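Local structure of lysosome-associated membrane glycoprotein 1 (Mus musculus, 5GV0) at residues Leu111-Glu125 and Asn136-Asp148. The protein is a heavily glycosylated protein of the lysosomal membrane that assembles with itself, probably through its luminal domains. Sequence-based numbering, arbitrary orientation.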
ATOM      1  N   LEU A 111      -7.356   5.568   0.879  1.00 13.22           N
ATOM      2  CA  LEU A 111      -7.215   5.201   2.287  1.00 11.62           C
ATOM      3  C   LEU A 111      -7.171   6.455   3.168  1.00 14.27           C
ATOM      4  O   LEU A 111      -6.413   6.533   4.133  1.00 13.43           O
ATOM      5  CB  LEU A 111      -5.956   4.342   2.493  1.00 11.05           C
ATOM      6  CG  LEU A 111      -5.666   3.233   1.476  1.00 13.98           C
ATOM      7  CD1 LEU A 111      -4.436   2.420   1.901  1.00 13.27           C
ATOM      8  CD2 LEU A 111      -6.877   2.323   1.277  1.00 15.07           C
ATOM      9  N   GLN A 112      -7.995   7.437   2.827  1.00 13.85           N
ATOM     10  CA  GLN A 112      -7.951   8.727   3.496  1.00 13.21           C
ATOM     11  C   GLN A 112      -8.740   8.735   4.798  1.00 11.91           C
ATOM     12  O   GLN A 112      -9.884   8.281   4.849  1.00 14.01           O
ATOM     13  CB  GLN A 112      -8.476   9.818   2.568  1.00 13.57           C
ATOM     14  CG  GLN A 112      -8.407  11.221   3.170  1.00 15.60           C
ATOM     15  CD  GLN A 112      -8.714  12.312   2.162  1.00 23.70           C
ATOM     16  OE1 GLN A 112      -7.808  12.958   1.635  1.00 24.80           O
ATOM     17  NE2 GLN A 112      -9.997  12.531   1.897  1.00 28.78           N
ATOM     18  N   ALA A 113      -8.125   9.273   5.845  1.00 11.20           N
ATOM     19  CA  ALA A 113      -8.797   9.418   7.123  1.00 11.29           C
ATOM     20  C   ALA A 113      -8.232  10.590   7.905  1.00 11.48           C
ATOM     21  O   ALA A 113      -7.141  11.089   7.623  1.00 11.65           O
ATOM     22  CB  ALA A 113      -8.679   8.133   7.945  1.00 10.68           C
ATOM     23  N   THR A 114      -9.003  11.022   8.893  1.00 10.95           N
ATOM     24  CA  THR A 114      -8.590  12.051   9.823  1.00 10.19           C
ATOM     25  C   THR A 114      -7.349  11.650  10.609  1.00 11.31           C
ATOM     26  O   THR A 114      -7.270  10.547  11.146  1.00 11.09           O
ATOM     27  CB  THR A 114      -9.719  12.351  10.803  1.00 13.14           C
ATOM     28  OG1 THR A 114     -10.920  12.648  10.069  1.00 13.67           O
ATOM     29  CG2 THR A 114      -9.354  13.507  11.722  1.00 16.43           C
ATOM     30  N   VAL A 115      -6.380  12.555  10.693  1.00 13.75           N
ATOM     31  CA  VAL A 115      -5.191  12.322  11.499  1.00 12.89           C
ATOM     32  C   VAL A 115      -5.588  12.037  12.950  1.00 12.62           C
ATOM     33  O   VAL A 115      -6.352  12.801  13.555  1.00 13.29           O
ATOM     34  CB  VAL A 115      -4.236  13.534  11.421  1.00 15.91           C
ATOM     35  CG1 VAL A 115      -3.133  13.407  12.432  1.00 15.04           C
ATOM     36  CG2 VAL A 115      -3.672  13.653  10.013  1.00 14.87           C
ATOM     37  N   GLY A 116      -5.096  10.926  13.492  1.00 10.78           N
ATOM     38  CA  GLY A 116      -5.472  10.501  14.828  1.00 11.26           C
ATOM     39  C   GLY A 116      -6.570   9.452  14.863  1.00 11.84           C
ATOM     40  O   GLY A 116      -6.821   8.832  15.902  1.00 11.83           O
ATOM     41  N   ASN A 117      -7.242   9.277  13.731  1.00 10.67           N
ATOM     42  CA  ASN A 117      -8.194   8.193  13.541  1.00  9.46           C
ATOM     43  C   ASN A 117      -7.569   7.160  12.625  1.00  8.66           C
ATOM     44  O   ASN A 117      -6.529   7.412  12.024  1.00 10.53           O
ATOM     45  CB  ASN A 117      -9.504   8.704  12.936  1.00 10.76           C
ATOM     46  CG  ASN A 117     -10.375   9.423  13.939  1.00 12.39           C
ATOM     47  OD1 ASN A 117     -10.120   9.397  15.137  1.00 13.12           O
ATOM     48  ND2 ASN A 117     -11.433  10.063  13.447  1.00 10.68           N
ATOM     49  N   SER A 118      -8.199   5.998  12.514  1.00  8.95           N
ATOM     50  CA  SER A 118      -7.751   5.000  11.544  1.00  9.08           C
ATOM     51  C   SER A 118      -8.757   4.829  10.410  1.00 11.36           C
ATOM     52  O   SER A 118      -9.961   5.047  10.586  1.00 12.74           O
ATOM     53  CB  SER A 118      -7.488   3.652  12.235  1.00 11.71           C
ATOM     54  OG  SER A 118      -8.641   3.140  12.892  1.00 11.38           O
ATOM     55  N   TYR A 119      -8.240   4.483   9.236  1.00  9.86           N
ATOM     56  CA  TYR A 119      -9.067   4.139   8.085  1.00 11.73           C
ATOM     57  C   TYR A 119      -9.334   2.651   8.124  1.00 10.34           C
ATOM     58  O   TYR A 119      -8.409   1.877   8.340  1.00 11.17           O
ATOM     59  CB  TYR A 119      -8.374   4.509   6.767  1.00 11.30           C
ATOM     60  CG  TYR A 119      -9.140   4.077   5.533  1.00 10.90           C
ATOM     61  CD1 TYR A 119     -10.140   4.878   5.004  1.00 12.57           C
ATOM     62  CD2 TYR A 119      -8.866   2.869   4.900  1.00 11.64           C
ATOM     63  CE1 TYR A 119     -10.854   4.489   3.883  1.00 15.57           C
ATOM     64  CE2 TYR A 119      -9.576   2.472   3.777  1.00 12.12           C
ATOM     65  CZ  TYR A 119     -10.563   3.289   3.273  1.00 13.63           C
ATOM     66  OH  TYR A 119     -11.275   2.904   2.150  1.00 14.41           O
ATOM     67  N   LYS A 120     -10.582   2.247   7.908  1.00 10.67           N
ATOM     68  CA  LYS A 120     -10.914   0.827   7.863  1.00  9.84           C
ATOM     69  C   LYS A 120     -11.870   0.528   6.717  1.00 12.56           C
ATOM     70  O   LYS A 120     -12.837   1.257   6.492  1.00 12.02           O
ATOM     71  CB  LYS A 120     -11.525   0.370   9.190  1.00 11.70           C
ATOM     72  CG  LYS A 120     -11.749  -1.140   9.272  1.00 18.79           C
ATOM     73  CD  LYS A 120     -12.258  -1.554  10.643  1.00 22.62           C
ATOM     74  CE  LYS A 120     -12.518  -3.052  10.690  1.00 35.45           C
ATOM     75  NZ  LYS A 120     -13.173  -3.459  11.963  1.00 48.24           N
ATOM     76  N   CYS A 121     -11.601  -0.552   5.990  1.00 11.05           N
ATOM     77  CA  CYS A 121     -12.504  -0.968   4.932  1.00 11.06           C
ATOM     78  C   CYS A 121     -12.343  -2.453   4.657  1.00 13.10           C
ATOM     79  O   CYS A 121     -11.226  -2.942   4.530  1.00 14.54           O
ATOM     80  CB  CYS A 121     -12.247  -0.157   3.664  1.00 10.57           C
ATOM     81  SG  CYS A 121     -13.574  -0.335   2.423  1.00 13.81           S
ATOM     82  N   ASN A 122     -13.467  -3.162   4.578  1.00 13.06           N
ATOM     83  CA  ASN A 122     -13.483  -4.593   4.279  1.00 15.19           C
ATOM     84  C   ASN A 122     -14.016  -4.863   2.876  1.00 15.32           C
ATOM     85  O   ASN A 122     -14.230  -6.011   2.486  1.00 20.11           O
ATOM     86  CB  ASN A 122     -14.326  -5.340   5.316  1.00 15.64           C
ATOM     87  CG  ASN A 122     -13.679  -5.360   6.685  1.00 32.49           C
ATOM     88  OD1 ASN A 122     -12.502  -5.691   6.821  1.00 38.53           O
ATOM     89  ND2 ASN A 122     -14.442  -4.994   7.707  1.00 50.03           N
ATOM     90  N   THR A 123     -14.244  -3.789   2.128  1.00 14.69           N
ATOM     91  CA  THR A 123     -14.679  -3.884   0.740  1.00 15.69           C
ATOM     92  C   THR A 123     -13.468  -3.694  -0.159  1.00 17.52           C
ATOM     93  O   THR A 123     -12.763  -2.698  -0.053  1.00 17.34           O
ATOM     94  CB  THR A 123     -15.751  -2.828   0.400  1.00 17.09           C
ATOM     95  OG1 THR A 123     -16.900  -3.031   1.229  1.00 20.30           O
ATOM     96  CG2 THR A 123     -16.179  -2.936  -1.063  1.00 18.06           C
ATOM     97  N   GLU A 124     -13.222  -4.670  -1.022  1.00 13.41           N
ATOM     98  CA  GLU A 124     -12.107  -4.638  -1.963  1.00 18.33           C
ATOM     99  C   GLU A 124     -12.055  -3.331  -2.759  1.00 16.68           C
ATOM    100  O   GLU A 124     -13.039  -2.953  -3.389  1.00 17.81           O
ATOM    101  CB  GLU A 124     -12.242  -5.837  -2.910  1.00 24.95           C
ATOM    102  CG  GLU A 124     -11.044  -6.177  -3.766  1.00 31.81           C
ATOM    103  CD  GLU A 124     -11.230  -7.518  -4.467  1.00 27.83           C
ATOM    104  OE1 GLU A 124     -10.420  -7.851  -5.354  1.00 48.05           O
ATOM    105  OE2 GLU A 124     -12.194  -8.238  -4.122  1.00 40.30           O
ATOM    106  N   GLU A 125     -10.920  -2.633  -2.713  1.00 13.63           N
ATOM    107  CA  GLU A 125     -10.731  -1.439  -3.533  1.00 14.81           C
ATOM    108  C   GLU A 125      -9.593  -1.647  -4.513  1.00 14.85           C
ATOM    109  O   GLU A 125      -8.474  -1.972  -4.123  1.00 15.98           O
ATOM    110  CB  GLU A 125     -10.448  -0.197  -2.682  1.00 13.57           C
ATOM    111  CG  GLU A 125     -10.365   1.076  -3.538  1.00 17.39           C
ATOM    112  CD  GLU A 125      -9.998   2.318  -2.755  1.00 18.95           C
ATOM    113  OE1 GLU A 125      -9.850   2.226  -1.521  1.00 20.96           O
ATOM    114  OE2 GLU A 125      -9.854   3.392  -3.379  1.00 19.76           O
ATOM    115  N   ASN A 136      -4.724  -3.833  -5.349  1.00 11.17           N
ATOM    116  CA  ASN A 136      -5.982  -4.274  -4.770  1.00  9.51           C
ATOM    117  C   ASN A 136      -5.855  -4.356  -3.262  1.00 11.84           C
ATOM    118  O   ASN A 136      -5.106  -5.168  -2.720  1.00 12.97           O
ATOM    119  CB  ASN A 136      -6.401  -5.609  -5.385  1.00 10.95           C
ATOM    120  CG  ASN A 136      -6.632  -5.493  -6.877  1.00 19.23           C
ATOM    121  OD1 ASN A 136      -6.770  -4.386  -7.406  1.00 20.55           O
ATOM    122  ND2 ASN A 136      -6.690  -6.627  -7.563  1.00 19.36           N
ATOM    123  N   VAL A 137      -6.555  -3.440  -2.602  1.00 14.21           N
ATOM    124  CA  VAL A 137      -6.613  -3.384  -1.152  1.00 12.93           C
ATOM    125  C   VAL A 137      -7.829  -4.187  -0.756  1.00 16.28           C
ATOM    126  O   VAL A 137      -8.958  -3.690  -0.773  1.00 16.15           O
ATOM    127  CB  VAL A 137      -6.708  -1.941  -0.637  1.00 13.43           C
ATOM    128  CG1 VAL A 137      -6.673  -1.933   0.876  1.00 14.91           C
ATOM    129  CG2 VAL A 137      -5.563  -1.111  -1.194  1.00 15.70           C
ATOM    130  N   PHE A 138      -7.591  -5.448  -0.440  1.00 14.82           N
ATOM    131  CA  PHE A 138      -8.667  -6.402  -0.237  1.00 14.83           C
ATOM    132  C   PHE A 138      -9.374  -6.106   1.077  1.00 13.52           C
ATOM    133  O   PHE A 138     -10.607  -6.125   1.150  1.00 15.89           O
ATOM    134  CB  PHE A 138      -8.110  -7.829  -0.268  1.00 15.93           C
ATOM    135  CG  PHE A 138      -9.159  -8.884  -0.181  1.00 16.15           C
ATOM    136  CD1 PHE A 138      -9.848  -9.282  -1.313  1.00 21.09           C
ATOM    137  CD2 PHE A 138      -9.460  -9.481   1.032  1.00 18.75           C
ATOM    138  CE1 PHE A 138     -10.823 -10.258  -1.231  1.00 20.72           C
ATOM    139  CE2 PHE A 138     -10.430 -10.458   1.120  1.00 18.60           C
ATOM    140  CZ  PHE A 138     -11.113 -10.843  -0.011  1.00 22.61           C
ATOM    141  N   SER A 139      -8.590  -5.817   2.109  1.00 14.02           N
ATOM    142  CA  SER A 139      -9.130  -5.277   3.352  1.00 15.68           C
ATOM    143  C   SER A 139      -8.031  -4.491   4.042  1.00 12.98           C
ATOM    144  O   SER A 139      -6.845  -4.716   3.787  1.00 13.25           O
ATOM    145  CB  SER A 139      -9.661  -6.378   4.268  1.00 13.81           C
ATOM    146  OG  SER A 139      -8.600  -7.147   4.795  1.00 18.32           O
ATOM    147  N   VAL A 140      -8.412  -3.559   4.907  1.00 12.05           N
ATOM    148  CA  VAL A 140      -7.412  -2.684   5.488  1.00 12.77           C
ATOM    149  C   VAL A 140      -7.895  -1.990   6.745  1.00 11.68           C
ATOM    150  O   VAL A 140      -9.041  -1.550   6.830  1.00 12.10           O
ATOM    151  CB  VAL A 140      -6.962  -1.617   4.457  1.00 12.73           C
ATOM    152  CG1 VAL A 140      -8.171  -0.837   3.921  1.00 13.10           C
ATOM    153  CG2 VAL A 140      -5.919  -0.677   5.037  1.00 13.37           C
ATOM    154  N   GLN A 141      -7.014  -1.930   7.732  1.00 10.54           N
ATOM    155  CA  GLN A 141      -7.089  -0.893   8.747  1.00 10.09           C
ATOM    156  C   GLN A 141      -5.712  -0.245   8.753  1.00  9.77           C
ATOM    157  O   GLN A 141      -4.700  -0.947   8.816  1.00  9.97           O
ATOM    158  CB  GLN A 141      -7.474  -1.450  10.118  1.00 10.52           C
ATOM    159  CG  GLN A 141      -7.675  -0.346  11.158  1.00 11.90           C
ATOM    160  CD  GLN A 141      -8.369  -0.827  12.408  1.00 14.27           C
ATOM    161  OE1 GLN A 141      -8.518  -2.033  12.634  1.00 14.20           O
ATOM    162  NE2 GLN A 141      -8.799   0.118  13.239  1.00 11.42           N
ATOM    163  N   VAL A 142      -5.659   1.080   8.635  1.00  9.14           N
ATOM    164  CA  VAL A 142      -4.370   1.743   8.491  1.00  8.96           C
ATOM    165  C   VAL A 142      -4.393   3.135   9.115  1.00 10.29           C
ATOM    166  O   VAL A 142      -5.416   3.828   9.118  1.00 10.82           O
ATOM    167  CB  VAL A 142      -3.939   1.808   6.995  1.00  9.83           C
ATOM    168  CG1 VAL A 142      -4.882   2.687   6.184  1.00 11.02           C
ATOM    169  CG2 VAL A 142      -2.499   2.293   6.863  1.00 12.58           C
ATOM    170  N   GLN A 143      -3.258   3.527   9.674  1.00  9.40           N
ATOM    171  CA  GLN A 143      -3.124   4.839  10.289  1.00  9.27           C
ATOM    172  C   GLN A 143      -1.698   5.351  10.124  1.00 10.29           C
ATOM    173  O   GLN A 143      -0.740   4.639  10.453  1.00 11.14           O
ATOM    174  CB  GLN A 143      -3.511   4.764  11.762  1.00  8.59           C
ATOM    175  CG  GLN A 143      -3.501   6.109  12.482  1.00 12.28           C
ATOM    176  CD  GLN A 143      -4.111   5.998  13.861  1.00  9.25           C
ATOM    177  OE1 GLN A 143      -4.951   5.132  14.105  1.00 11.27           O
ATOM    178  NE2 GLN A 143      -3.686   6.867  14.782  1.00 12.20           N
ATOM    179  N   ALA A 144      -1.560   6.568   9.606  1.00  9.16           N
ATOM    180  CA  ALA A 144      -0.259   7.160   9.341  1.00 10.12           C
ATOM    181  C   ALA A 144      -0.087   8.486  10.076  1.00 11.04           C
ATOM    182  O   ALA A 144      -1.066   9.208  10.316  1.00 12.43           O
ATOM    183  CB  ALA A 144      -0.065   7.359   7.833  1.00 11.91           C
ATOM    184  N   PHE A 145       1.171   8.756  10.427  1.00 10.98           N
ATOM    185  CA  PHE A 145       1.665   9.985  11.052  1.00 11.95           C
ATOM    186  C   PHE A 145       1.378   9.967  12.551  1.00 13.72           C
ATOM    187  O   PHE A 145       2.177   9.431  13.310  1.00 20.86           O
ATOM    188  CB  PHE A 145       1.107  11.231  10.342  1.00 12.25           C
ATOM    189  CG  PHE A 145       1.614  11.370   8.925  1.00 10.81           C
ATOM    190  CD1 PHE A 145       2.840  11.970   8.677  1.00 10.56           C
ATOM    191  CD2 PHE A 145       0.902  10.844   7.856  1.00 11.09           C
ATOM    192  CE1 PHE A 145       3.337  12.066   7.388  1.00 12.13           C
ATOM    193  CE2 PHE A 145       1.395  10.933   6.561  1.00 13.30           C
ATOM    194  CZ  PHE A 145       2.617  11.547   6.329  1.00 12.92           C
ATOM    195  N   LYS A 146       0.255  10.517  12.985  1.00 13.69           N
ATOM    196  CA  LYS A 146      -0.047  10.548  14.412  1.00 15.07           C
ATOM    197  C   LYS A 146      -0.576   9.199  14.900  1.00 14.31           C
ATOM    198  O   LYS A 146      -1.590   8.704  14.410  1.00 14.91           O
ATOM    199  CB  LYS A 146      -1.055  11.651  14.713  1.00 17.99           C
ATOM    200  CG  LYS A 146      -1.348  11.858  16.189  1.00 24.48           C
ATOM    201  CD  LYS A 146      -2.097  13.169  16.383  1.00 25.27           C
ATOM    202  CE  LYS A 146      -2.438  13.405  17.844  1.00 36.91           C
ATOM    203  NZ  LYS A 146      -3.336  12.344  18.376  1.00 36.84           N
ATOM    204  N   VAL A 147       0.135   8.597  15.853  1.00 14.45           N
ATOM    205  CA  VAL A 147      -0.327   7.395  16.531  1.00 13.17           C
ATOM    206  C   VAL A 147      -0.201   7.590  18.045  1.00 16.56           C
ATOM    207  O   VAL A 147       0.867   7.949  18.547  1.00 19.32           O
ATOM    208  CB  VAL A 147       0.466   6.146  16.099  1.00 13.34           C
ATOM    209  CG1 VAL A 147       0.022   4.926  16.902  1.00 14.01           C
ATOM    210  CG2 VAL A 147       0.289   5.900  14.602  1.00 15.25           C
ATOM    211  N   ASP A 148      -1.299   7.363  18.757  1.00 16.22           N
ATOM    212  CA  ASP A 148      -1.345   7.568  20.200  1.00 17.85           C
ATOM    213  C   ASP A 148      -1.361   6.232  20.927  1.00 17.00           C
ATOM    214  O   ASP A 148      -2.112   5.331  20.563  1.00 15.07           O
ATOM    215  CB  ASP A 148      -2.574   8.387  20.582  1.00 14.82           C
ATOM    216  CG  ASP A 148      -2.591   9.747  19.928  1.00 25.51           C
ATOM    217  OD1 ASP A 148      -1.564  10.455  19.996  1.00 27.15           O
ATOM    218  OD2 ASP A 148      -3.625  10.103  19.325  1.00 28.21           O
TER
HETATM  219  O   HOH W   1      -2.907   9.654  12.192  1.00 14.75           O
HETATM  220  O   HOH W   2      -5.431   8.415  18.212  1.00 20.70           O
HETATM  221  O   HOH W   3     -10.767  -3.355  13.816  1.00 33.96           O
HETATM  222  O   HOH W   4     -12.759  -7.892   1.293  1.00 23.82           O
HETATM  223  O   HOH W   5     -10.454  -1.802   0.958  1.00 15.92           O
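Tyr119 and Cys121 pair with Val142 and Val140 as antiparallel hydrogen-bonded partners, joining strand 118-121 to strand 140-144 in the mixed sheet of a LAMP luminal domain, a beta-prism. Both pairs make their two N-H...O bonds at 2.9 Å, for instance from Tyr119 N to Val142 O. Beyond Cys121 the register slips by one residue, and Glu125 pairs with Val137 in a separate antiparallel hydrogen-bonded bridge, Glu125 N approaching Val137 O from above the carbonyl plane. The slip falls beside a classic beta bulge, where Phe138 and Ser139 both face a single residue of strand 14-30. Two waters bridge the break, one between Thr123 O and Val137 O, the other between Asn122 O and Phe138 O.

On the face carrying Tyr119, branched valines suit the extended backbone and pack beside the ring. Val140 CG1, between backbone N and carbonyl carbon (chi1 55°), meets the ring's edge in its plane, 3.6 Å from Tyr119 CE2. Leu111 lays its CA over the centre of one ring face, and its CB reaches Val142 CG1 at 4.2 Å.

The other face carries Lys120 and Gln141. Extended, with CG anti to its backbone N (chi1 -175°), Gln141 sends NE2 to Ser118 OG at 3.0 Å in a nearly straight bond (168°) lying in the amide plane; the small hydroxyl also bonds Gly153 O. A water links Gln141 OE1 to Lys120 NZ.

Gly116 lies in the type II turn Thr114-Asn117, where a CB would jam against Val115 O, which by itself calls for glycine. Gln143 NE2 grips Lys146 O at 2.8 Å, while its OE1 bonds Gly153 N. Val115 CG1 packs across the Lys146 chain, 3.6 Å from CB. Strand 118-121 thus lies between antiparallel 140-144 and parallel 155-157, with Cys121 disulfide-bonded to Cys158, within the LAMP beta-prism.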